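Local coordinates for nucleotide pyrophosphohydrolase (Bacillus cereus, PDB 5IE9), which probably hydrolyses nucleoside triphosphates to the monophosphate and pyrophosphate, using bound divalent metal ions such as manganese, at residues Ala29-Ala32 with Arg33-Glu36; Val70-Val73 with Met74-Ala78. All blocks are in the same frame, centred on the assembly; numbering follows the deposited sequence.

Contact 1 (Ala29-Ala32 with Arg33-Glu36); sequences AMMA and RLTE
A29 O accepts the backbone N-H of R33 at 3.0 Å, one helical turn further on. The R33 side chain first leans back past A29 O, then folds forward to E36. Its NE reaches E36 OE1 at 3.0 Å, a salt bridge whose hydrogen bond is weak, with an N-H...O angle of 128°. R33 NH2 has a second acidic partner, E37, a manganese ligand. M30 O takes the N-H of L34 at 2.9 Å. The M30 side chain turns to helix 62-80 and packs on C76 and M77. M31 O is gripped twice by T35. T35 N lies 3.0 Å from M31 O. T35 OG1 lies 2.9 Å from M31 O, on the opposite side of the carbonyl plane. OG1 sits beside its own backbone N (chi1 -56°), which brings the hydroxyl back over the preceding turn. The same OG1 is hydrogen-bonded to T35 OG1 of the fourth subunit. M31 SD also meets L34 CD1 loosely, at 4.4 Å. A32 O closes the series by accepting E36 N at 3.0 Å. This is i to i+4 alpha-helical bonding, with a threonine hydroxyl doubling its N-H at the i-4 carbonyl, just ahead of manganese ligand E37 in an all-helical MazG domain.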
loop_
_atom_site.group_PDB
_atom_site.type_symbol
_atom_site.label_atom_id
_atom_site.label_comp_id
_atom_site.label_asym_id
_atom_site.label_seq_id
_atom_site.Cartn_x
_atom_site.Cartn_y
_atom_site.Cartn_z
ATOM N N ALA C 29 -7.250 -12.216 -1.933
ATOM C CA ALA C 29 -6.522 -12.162 -3.207
ATOM C C ALA C 29 -6.690 -10.810 -3.923
ATOM O O ALA C 29 -5.723 -10.274 -4.475
ATOM C CB ALA C 29 -6.958 -13.303 -4.111
ATOM N N MET C 30 -7.917 -10.279 -3.904
ATOM C CA MET C 30 -8.237 -8.930 -4.394
ATOM C C MET C 30 -7.442 -7.864 -3.674
ATOM O O MET C 30 -6.967 -6.916 -4.296
ATOM C CB MET C 30 -9.712 -8.596 -4.158
ATOM C CG MET C 30 -10.688 -9.341 -5.028
ATOM S SD MET C 30 -10.845 -8.548 -6.628
ATOM C CE MET C 30 -12.319 -9.402 -7.192
ATOM N N MET C 31 -7.332 -8.006 -2.354
ATOM C CA MET C 31 -6.649 -7.019 -1.544
ATOM C C MET C 31 -5.178 -6.939 -1.948
ATOM O O MET C 31 -4.616 -5.840 -2.007
ATOM C CB MET C 31 -6.838 -7.302 -0.053
ATOM C CG MET C 31 -6.544 -6.109 0.846
ATOM S SD MET C 31 -7.470 -4.626 0.399
ATOM C CE MET C 31 -6.185 -3.381 0.431
ATOM N N ALA C 32 -4.587 -8.100 -2.265
ATOM C CA ALA C 32 -3.233 -8.190 -2.808
ATOM C C ALA C 32 -3.136 -7.514 -4.172
ATOM O O ALA C 32 -2.193 -6.749 -4.406
ATOM C CB ALA C 32 -2.780 -9.634 -2.886
ATOM N N ARG C 33 -4.116 -7.782 -5.050
ATOM C CA ARG C 33 -4.216 -7.131 -6.363
ATOM C C ARG C 33 -4.217 -5.608 -6.255
ATOM O O ARG C 33 -3.472 -4.940 -6.976
ATOM C CB ARG C 33 -5.450 -7.595 -7.165
ATOM C CG ARG C 33 -5.338 -8.901 -7.961
ATOM C CD ARG C 33 -4.093 -9.077 -8.853
ATOM N NE ARG C 33 -3.593 -7.823 -9.428
ATOM C CZ ARG C 33 -3.994 -7.274 -10.571
ATOM N NH1 ARG C 33 -4.911 -7.859 -11.332
ATOM N NH2 ARG C 33 -3.458 -6.126 -10.959
ATOM N N LEU C 34 -5.047 -5.078 -5.350
ATOM C CA LEU C 34 -5.098 -3.646 -5.062
ATOM C C LEU C 34 -3.786 -3.064 -4.575
ATOM O O LEU C 34 -3.408 -1.963 -4.996
ATOM C CB LEU C 34 -6.163 -3.336 -4.023
ATOM C CG LEU C 34 -7.407 -2.660 -4.553
ATOM C CD1 LEU C 34 -8.469 -2.740 -3.476
ATOM C CD2 LEU C 34 -7.129 -1.223 -4.975
ATOM N N THR C 35 -3.108 -3.787 -3.679
ATOM C CA THR C 35 -1.832 -3.331 -3.141
ATOM C C THR C 35 -0.841 -3.228 -4.290
ATOM O O THR C 35 -0.100 -2.247 -4.366
ATOM C CB THR C 35 -1.308 -4.246 -2.013
ATOM O OG1 THR C 35 -2.299 -4.346 -0.986
ATOM C CG2 THR C 35 -0.022 -3.696 -1.405
ATOM N N GLU C 36 -0.868 -4.227 -5.178
ATOM C CA GLU C 36 -0.062 -4.259 -6.402
ATOM C C GLU C 36 -0.331 -3.066 -7.324
ATOM O O GLU C 36 0.611 -2.421 -7.794
ATOM C CB GLU C 36 -0.270 -5.577 -7.158
ATOM C CG GLU C 36 0.670 -5.782 -8.339
ATOM C CD GLU C 36 0.258 -6.918 -9.261
ATOM O OE1 GLU C 36 -0.649 -7.704 -8.901
ATOM O OE2 GLU C 36 0.855 -7.022 -10.360
#

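Contact 2 (Val70-Val73 with Met74-Ala78); sequences VLFV and MICMA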
loop_
_atom_site.group_PDB
_atom_site.type_symbol
_atom_site.label_atom_id
_atom_site.label_comp_id
_atom_site.label_asym_id
_atom_site.label_seq_id
_atom_site.Cartn_x
_atom_site.Cartn_y
_atom_site.Cartn_z
ATOM N N VAL C 70 -6.141 0.889 -10.964
ATOM C CA VAL C 70 -6.582 0.835 -9.570
ATOM C C VAL C 70 -8.107 0.778 -9.514
ATOM O O VAL C 70 -8.667 -0.066 -8.814
ATOM C CB VAL C 70 -6.028 2.007 -8.726
ATOM C CG1 VAL C 70 -6.508 1.903 -7.295
ATOM C CG2 VAL C 70 -4.506 1.997 -8.725
ATOM N N LEU C 71 -8.760 1.642 -10.291
ATOM C CA LEU C 71 -10.217 1.722 -10.353
ATOM C C LEU C 71 -10.857 0.400 -10.787
ATOM O O LEU C 71 -11.923 0.036 -10.295
ATOM C CB LEU C 71 -10.643 2.844 -11.307
ATOM C CG LEU C 71 -11.907 3.714 -11.144
ATOM C CD1 LEU C 71 -12.551 3.850 -12.513
ATOM C CD2 LEU C 71 -12.948 3.239 -10.134
ATOM N N PHE C 72 -10.201 -0.311 -11.706
ATOM C CA PHE C 72 -10.705 -1.597 -12.195
ATOM C C PHE C 72 -10.781 -2.627 -11.070
ATOM O O PHE C 72 -11.812 -3.280 -10.906
ATOM C CB PHE C 72 -9.865 -2.116 -13.373
ATOM C CG PHE C 72 -10.268 -3.487 -13.858
ATOM C CD1 PHE C 72 -11.361 -3.651 -14.702
ATOM C CD2 PHE C 72 -9.543 -4.624 -13.473
ATOM C CE1 PHE C 72 -11.730 -4.918 -15.156
ATOM C CE2 PHE C 72 -9.911 -5.894 -13.919
ATOM C CZ PHE C 72 -11.010 -6.041 -14.760
ATOM N N VAL C 73 -9.694 -2.745 -10.300
ATOM C CA VAL C 73 -9.583 -3.724 -9.215
ATOM C C VAL C 73 -10.587 -3.365 -8.121
ATOM O O VAL C 73 -11.205 -4.251 -7.528
ATOM C CB VAL C 73 -8.136 -3.831 -8.662
ATOM C CG1 VAL C 73 -8.026 -4.878 -7.557
ATOM C CG2 VAL C 73 -7.156 -4.168 -9.774
ATOM N N MET C 74 -10.763 -2.066 -7.884
ATOM C CA MET C 74 -11.780 -1.576 -6.963
ATOM C C MET C 74 -13.176 -2.015 -7.369
ATOM O O MET C 74 -13.933 -2.501 -6.525
ATOM C CB MET C 74 -11.722 -0.065 -6.857
ATOM C CG MET C 74 -10.825 0.404 -5.738
ATOM S SD MET C 74 -10.619 2.189 -5.791
ATOM C CE MET C 74 -9.040 2.266 -4.957
ATOM N N ILE C 75 -13.500 -1.853 -8.658
ATOM C CA ILE C 75 -14.795 -2.255 -9.197
ATOM C C ILE C 75 -14.963 -3.766 -9.030
ATOM O O ILE C 75 -16.008 -4.223 -8.569
ATOM C CB ILE C 75 -15.007 -1.777 -10.656
ATOM C CG1 ILE C 75 -15.217 -0.256 -10.685
ATOM C CG2 ILE C 75 -16.221 -2.460 -11.273
ATOM C CD1 ILE C 75 -15.075 0.398 -12.047
ATOM N N CYS C 76 -13.916 -4.517 -9.365
ATOM C CA CYS C 76 -13.870 -5.961 -9.126
ATOM C C CYS C 76 -14.177 -6.314 -7.670
ATOM O O CYS C 76 -15.059 -7.133 -7.408
ATOM C CB CYS C 76 -12.521 -6.539 -9.544
ATOM S SG CYS C 76 -12.304 -6.607 -11.328
ATOM N N MET C 77 -13.463 -5.670 -6.742
ATOM C CA MET C 77 -13.671 -5.828 -5.307
ATOM C C MET C 77 -15.146 -5.583 -4.956
ATOM O O MET C 77 -15.786 -6.425 -4.313
ATOM C CB MET C 77 -12.731 -4.877 -4.552
ATOM C CG MET C 77 -12.918 -4.788 -3.042
ATOM S SD MET C 77 -12.133 -6.142 -2.154
ATOM C CE MET C 77 -10.452 -5.537 -1.991
ATOM N N ALA C 78 -15.678 -4.452 -5.421
ATOM C CA ALA C 78 -17.039 -4.034 -5.115
ATOM C C ALA C 78 -18.088 -4.990 -5.689
ATOM O O ALA C 78 -19.076 -5.302 -5.020
ATOM C CB ALA C 78 -17.275 -2.613 -5.601
#
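V70 O, L71 O, F72 O and V73 O bond in turn to the backbone N-H groups of M74, I75, C76 and M77. This is regular alpha-helix in the second half of helix 62-80 of the MazG fold. The V73 O to M77 N bond measures 2.8 Å, with an N-H...O angle of 166°. Apolar pairs follow the same four-residue spacing. The M74 side chain runs alongside V70, and its straight outer part (chi2 172°) brings CE to 3.5 Å from V70 CG1. V70 also packs on M74 of the third subunit, and M74 on V70 of that subunit. L71 CD2 meets I75 CD1 at 4.0 Å, the two side chains running at a slant to each other. I75 continues onto helix 6-17 and onto L85 of helix 85-96. The remaining pair is a sulfur-aromatic contact. F72 CG is trans to the backbone N (chi1 176°), which sets the ring on the side of C76. The ring also meets F96 of the third subunit edge-to-face. C76 SG stands over one face of the F72 ring, 3.9 Å from the centroid and displaced toward the rim, where CE2 is its nearest ring atom at 3.6 Å.

Contacts 1 and 2 each span about two turns of neighbouring helices, 27-49 and 62-80, that pack on each other. Their centres are 10 Å apart. M30 CE touches C76 O at 3.6 Å, and V73 CG1 lies against R33 CB and L34 N. Both are largely buried, but contact 2 sits nearer the centre of the chain. Its side-chain chemistry is apolar and sulfur-aromatic. Contact 1 adds polar groups: a charged pair that is partly exposed and a threonine hydroxyl at a subunit interface. Both lie near the manganese, contact 1 through R33 and contact 2 through V70. Both touch the third subunit, while contact 1 also meets the second and fourth.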